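Conserved hypothetical protein (Enterococcus faecalis, PDB 1Z6M) is of unknown function, but its thioredoxin-like fold is consistent with a role as a thiol-disulfide oxidoreductase. Local coordinates at residues 72-75 / 76-80; 94-97 / 98-102; 129-132 / 133-136. All coordinates share one frame; numbering follows the deposited sequence. Where two conformers were deposited one is given.

Interaction 1: residues 72-75 / 76-80; sequences EKES and LQRGN
The backbone carbonyl Glu74 O accepts three hydrogen bonds from the turn that follows it. Arg78 gives two of them, side-on and from one edge of its guanidinium: NH2 lies 2.8 Å from Glu74 O and NE 3.0 Å from the same oxygen, which sits close to the guanidinium plane. The third, Gln77 N to Glu74 O at 3.2 Å, arrives from well above the carbonyl plane. Arginine suits the place because its chain, bent at chi2 (103°) and chi3 (-85°), folds back over the backbone; the Glu74 carboxylate stays apart from the guanidinium. Gln77 reaches further back. With its chain extended beyond CG, NE2 bonds to Glu72 O at 2.8 Å with an N-H...O angle of 159°, while Gln77 N donates to Lys73 O at 3.1 Å. A primary amide can thus donate to a carbonyl that lies too early in the chain for a helical bond. Beyond the turn, Arg78 NH1 bonds to Leu111 O, and the apolar Leu76 touches Cys39 of a CxxC sequence. Polar side chains here fold back onto carbonyls of the loop that leads from strand 62-68 into helix 77-83, beside what is probably the thioredoxin-type CxxC site.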
# COMPACT_ATOMS: atom_id res chain seq x y z
N GLU A 72 13.69 5.00 1.37
CA GLU A 72 14.86 5.81 1.71
C GLU A 72 14.77 7.26 1.26
O GLU A 72 15.36 8.16 1.89
CB GLU A 72 16.12 5.17 1.10
CG GLU A 72 16.46 3.82 1.70
CD GLU A 72 16.97 3.92 3.13
OE1 GLU A 72 18.11 4.39 3.32
OE2 GLU A 72 16.24 3.53 4.05
N LYS A 73 14.08 7.50 0.15
CA LYS A 73 14.00 8.84 -0.44
C LYS A 73 13.49 9.82 0.61
O LYS A 73 12.53 9.53 1.33
CB LYS A 73 13.10 8.84 -1.68
CG LYS A 73 12.92 10.22 -2.30
CD LYS A 73 12.17 10.15 -3.61
CE LYS A 73 11.19 11.30 -3.75
NZ LYS A 73 11.85 12.63 -3.90
N GLU A 74 14.14 10.99 0.70
CA GLU A 74 13.86 11.91 1.80
C GLU A 74 12.37 12.21 1.97
O GLU A 74 11.84 12.13 3.08
CB GLU A 74 14.66 13.20 1.62
CG GLU A 74 14.74 14.07 2.86
CD GLU A 74 15.82 15.10 2.72
OE1 GLU A 74 16.95 14.85 3.19
OE2 GLU A 74 15.56 16.14 2.09
N SER A 75 11.69 12.56 0.88
CA SER A 75 10.27 12.88 0.97
C SER A 75 9.47 11.70 1.51
O SER A 75 8.63 11.87 2.40
CB SER A 75 9.73 13.32 -0.39
OG SER A 75 9.79 12.25 -1.32
N LEU A 76 9.77 10.50 1.01
CA LEU A 76 9.00 9.33 1.40
C LEU A 76 9.23 8.88 2.83
O LEU A 76 8.41 8.15 3.39
CB LEU A 76 9.22 8.17 0.42
CG LEU A 76 8.78 8.42 -1.03
CD1 LEU A 76 8.93 7.13 -1.83
CD2 LEU A 76 7.35 8.93 -1.11
N GLN A 77 10.31 9.36 3.45
CA GLN A 77 10.51 9.09 4.86
C GLN A 77 9.36 9.61 5.74
O GLN A 77 9.08 9.06 6.80
CB GLN A 77 11.85 9.63 5.34
CG GLN A 77 13.05 8.88 4.76
CD GLN A 77 14.38 9.39 5.26
OE1 GLN A 77 14.44 10.05 6.30
NE2 GLN A 77 15.45 9.10 4.54
N ARG A 78 8.70 10.69 5.30
CA ARG A 78 7.51 11.15 6.00
C ARG A 78 6.43 10.06 6.01
O ARG A 78 5.75 9.85 7.03
CB ARG A 78 6.97 12.44 5.38
CG ARG A 78 7.70 13.75 5.81
CD ARG A 78 8.67 14.29 4.76
NE ARG A 78 10.00 13.70 4.79
CZ ARG A 78 10.98 14.06 5.62
NH1 ARG A 78 10.77 15.00 6.54
NH2 ARG A 78 12.16 13.46 5.53
N GLY A 79 6.28 9.37 4.88
CA GLY A 79 5.35 8.25 4.79
C GLY A 79 5.72 7.14 5.73
O GLY A 79 4.85 6.53 6.35
N ASN A 80 7.02 6.88 5.86
CA ASN A 80 7.48 5.85 6.78
C ASN A 80 6.94 6.07 8.19
O ASN A 80 6.50 5.12 8.85
CB ASN A 80 9.01 5.79 6.86
CG ASN A 80 9.69 5.50 5.52
OD1 ASN A 80 9.04 5.28 4.50
ND2 ASN A 80 11.02 5.50 5.54

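Interaction 2: residues 94-97 / 98-102; sequences ALSA and LHKMF
Leu95 and His99, one helical turn apart, make the main side-chain contact: Leu95 CG lies 3.8 Å from His99 CE1, and Leu95 CD1 the same distance from His99 NE2. The leucine branch thus meets the far end of the imidazole, the two side chains crossing at a slant. One face of the ring is turned to the backbone, with Leu95 O 3.4 Å above its plane and displaced toward the rim. His99 CG stands beside its own backbone N (chi1 -71°), which swings the ring back toward Leu95; the carbonyl meanwhile accepts a hydrogen bond from His99 N at 2.9 Å. This is regular alpha-helix, held by i to i+4 bonds from Ala94-Leu98 to Ala97-Met101, and helix 91-103 packs against helix 40-58 and strands 20-22 and 62-68 of the thioredoxin-like sheet. The extended selenomethionine Met101 passes Ala97 O with its CG, 3.2 Å away, and ends with CE loosely near Ala97 CB, an apolar approach suited to a buried residue. Farther out, Leu95 touches Phe46 of helix 40-58 and Ile22 of strand 20-22, His99 touches Glu50, and the buried Leu98 packs on Leu20 and Leu68.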
# COMPACT_ATOMS: atom_id res chain seq x y z
N ALA A 94 -7.81 0.38 9.80
CA ALA A 94 -6.52 0.70 9.17
C ALA A 94 -6.71 1.23 7.75
O ALA A 94 -6.03 2.18 7.35
CB ALA A 94 -5.61 -0.51 9.17
N LEU A 95 -7.62 0.63 7.00
CA LEU A 95 -7.90 1.11 5.65
C LEU A 95 -8.46 2.53 5.72
O LEU A 95 -8.09 3.40 4.92
CB LEU A 95 -8.85 0.16 4.90
CG LEU A 95 -9.17 0.53 3.45
CD1 LEU A 95 -7.91 0.66 2.59
CD2 LEU A 95 -10.10 -0.51 2.86
N SER A 96 -9.34 2.78 6.68
CA SER A 96 -9.89 4.12 6.88
C SER A 96 -8.78 5.12 7.18
O SER A 96 -8.77 6.23 6.66
CB SER A 96 -10.92 4.12 8.01
OG SER A 96 -11.40 5.43 8.28
N ALA A 97 -7.84 4.71 8.02
CA ALA A 97 -6.70 5.55 8.34
C ALA A 97 -5.87 5.84 7.09
O ALA A 97 -5.46 6.97 6.88
CB ALA A 97 -5.85 4.90 9.42
N LEU A 98 -5.61 4.83 6.26
CA LEU A 98 -4.89 5.05 5.01
C LEU A 98 -5.61 6.07 4.14
O LEU A 98 -4.98 6.96 3.57
CB LEU A 98 -4.72 3.76 4.23
CG LEU A 98 -3.73 2.76 4.82
CD1 LEU A 98 -3.80 1.46 4.02
CD2 LEU A 98 -2.30 3.30 4.85
N HIS A 99 -6.93 5.95 4.06
CA HIS A 99 -7.70 6.93 3.30
C HIS A 99 -7.53 8.34 3.83
O HIS A 99 -7.40 9.28 3.06
CB HIS A 99 -9.18 6.54 3.25
CG HIS A 99 -9.45 5.36 2.39
ND1 HIS A 99 -10.53 4.52 2.59
CD2 HIS A 99 -8.78 4.85 1.33
CE1 HIS A 99 -10.52 3.56 1.69
NE2 HIS A 99 -9.47 3.73 0.90
N LYS A 100 -7.54 8.49 5.15
CA LYS A 100 -7.35 9.81 5.74
C LYS A 100 -5.93 10.33 5.53
O LYS A 100 -5.75 11.52 5.25
CB LYS A 100 -7.72 9.82 7.23
CG LYS A 100 -9.20 10.00 7.50
CD LYS A 100 -9.44 10.25 8.98
CE LYS A 100 -10.87 9.95 9.39
NZ LYS A 100 -11.06 8.50 9.70
N MSE A 101 -4.95 9.45 5.67
CA MSE A 101 -3.55 9.81 5.40
C MSE A 101 -3.38 10.32 3.97
O MSE A 101 -2.75 11.36 3.73
CB MSE A 101 -2.61 8.62 5.66
CG MSE A 101 -2.48 8.19 7.11
SE MSE A 101 -1.55 6.59 7.24
CE MSE A 101 -1.64 6.37 9.05
N PHE A 102 -3.96 9.61 3.00
CA PHE A 102 -3.87 10.05 1.62
C PHE A 102 -4.60 11.38 1.39
O PHE A 102 -4.11 12.26 0.68
CB PHE A 102 -4.41 8.98 0.68
CG PHE A 102 -3.41 7.88 0.35
CD1 PHE A 102 -3.72 6.55 0.56
CD2 PHE A 102 -2.17 8.19 -0.19
CE1 PHE A 102 -2.82 5.53 0.25
CE2 PHE A 102 -1.26 7.19 -0.51
CZ PHE A 102 -1.60 5.86 -0.30

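Interaction 3: residues 129-132 / 133-136; sequences QKDA and TLVS
Asp131 has CG turned away from its backbone N (chi1 -179°), and a chi2 of -24° carries OD1 over to Leu134, from whose backbone N it accepts a hydrogen bond at 3.0 Å. This is an N-cap: Asp131 stands just before helix 132-145, and its carboxylate serves an amide of the first turn that has no preceding carbonyl in the helix. Aspartate suits the position because its short side chain can reach forward to the amide three residues on, and its negative charge probably interacts favourably with the helix dipole. The bond is nearly straight at the hydrogen, 167°, although the donor comes from above the carboxylate plane. Leu134 CB packs against the carboxylate carbon, 3.5 Å from Asp131 CG, with the two side chains crossing at about a right angle. Ordinary helical bonding starts at once, as Val135 N binds Asp131 O at 2.9 Å. The methyl Val135 CG2 leans over this carbonyl, and Lys130 CG approaches Val135 CG2 loosely. Leu134 and Val135 touch Tyr88 and Asp70 of neighbouring loops. One residue further along, the next bond of the helix runs from Ser136 N to Ala132 O, 3.0 Å long.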
# COMPACT_ATOMS: atom_id res chain seq x y z
N GLN A 129 2.75 2.66 16.83
CA GLN A 129 2.79 1.22 17.07
C GLN A 129 3.59 0.50 16.01
O GLN A 129 3.11 -0.46 15.40
CB GLN A 129 1.37 0.65 17.16
CG GLN A 129 0.42 1.07 16.03
CD GLN A 129 -1.02 0.79 16.37
OE1 GLN A 129 -1.46 -0.36 16.41
NE2 GLN A 129 -1.77 1.85 16.65
N LYS A 130 4.83 0.94 15.80
CA LYS A 130 5.69 0.33 14.80
C LYS A 130 5.82 -1.17 15.06
O LYS A 130 6.05 -1.60 16.19
CB LYS A 130 7.08 0.99 14.79
CG LYS A 130 8.02 0.50 13.68
CD LYS A 130 9.32 1.31 13.68
CE LYS A 130 10.34 0.78 12.68
NZ LYS A 130 11.64 1.48 12.87
N ASP A 131 5.63 -1.97 14.01
CA ASP A 131 5.93 -3.40 14.07
C ASP A 131 7.23 -3.58 13.28
O ASP A 131 7.22 -3.66 12.05
CB ASP A 131 4.78 -4.22 13.46
CG ASP A 131 5.02 -5.72 13.51
OD1 ASP A 131 6.19 -6.15 13.57
OD2 ASP A 131 4.03 -6.48 13.47
N ALA A 132 8.35 -3.58 13.99
CA ALA A 132 9.67 -3.58 13.34
C ALA A 132 9.85 -4.81 12.45
O ALA A 132 10.46 -4.72 11.37
CB ALA A 132 10.78 -3.49 14.38
N THR A 133 9.32 -5.94 12.87
CA THR A 133 9.45 -7.18 12.12
C THR A 133 8.65 -7.07 10.81
O THR A 133 9.12 -7.45 9.76
CB THR A 133 9.03 -8.41 12.96
OG1 THR A 133 9.73 -8.37 14.21
CG2 THR A 133 9.39 -9.71 12.24
N LEU A 134 7.45 -6.53 10.90
CA LEU A 134 6.65 -6.34 9.70
C LEU A 134 7.31 -5.35 8.74
O LEU A 134 7.39 -5.61 7.53
CB LEU A 134 5.24 -5.88 10.06
CG LEU A 134 4.22 -5.79 8.92
CD1 LEU A 134 2.81 -6.08 9.44
CD2 LEU A 134 4.28 -4.43 8.24
N VAL A 135 7.79 -4.22 9.26
CA VAL A 135 8.47 -3.22 8.44
C VAL A 135 9.64 -3.86 7.69
O VAL A 135 9.78 -3.66 6.47
CB VAL A 135 8.97 -2.01 9.29
CG1 VAL A 135 9.94 -1.14 8.51
CG2 VAL A 135 7.78 -1.19 9.78
N SER A 136 10.47 -4.62 8.41
CA SER A 136 11.63 -5.27 7.81
C SER A 136 11.18 -6.34 6.81
O SER A 136 11.80 -6.53 5.76
CB SER A 136 12.51 -5.86 8.91
OG SER A 136 13.33 -6.91 8.44
O HOH W 1 8.77 -6.64 15.86

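From the N terminus, interaction 1 comes first, closing the turn that joins strand 62-68 to helix 77-83. The chain then passes through the loop containing His84, Ile86 and Tyr88 to helix 91-103, where interaction 2 links successive turns of a single helix. After helix 113-123, interaction 3 closes the loop at the start of helix 132-145. The three lie in series, without nesting or crossing or touching one another, their centres about 16 to 18 Å apart. The loop with Ile86 and Tyr88 lies between interactions 2 and 3: Met101 rests on Ile86, while Leu134 rests on Tyr88. Asp70 similarly receives both Asn80 and Val135, so that its loop lies between helix 77-83 and the start of helix 132-145.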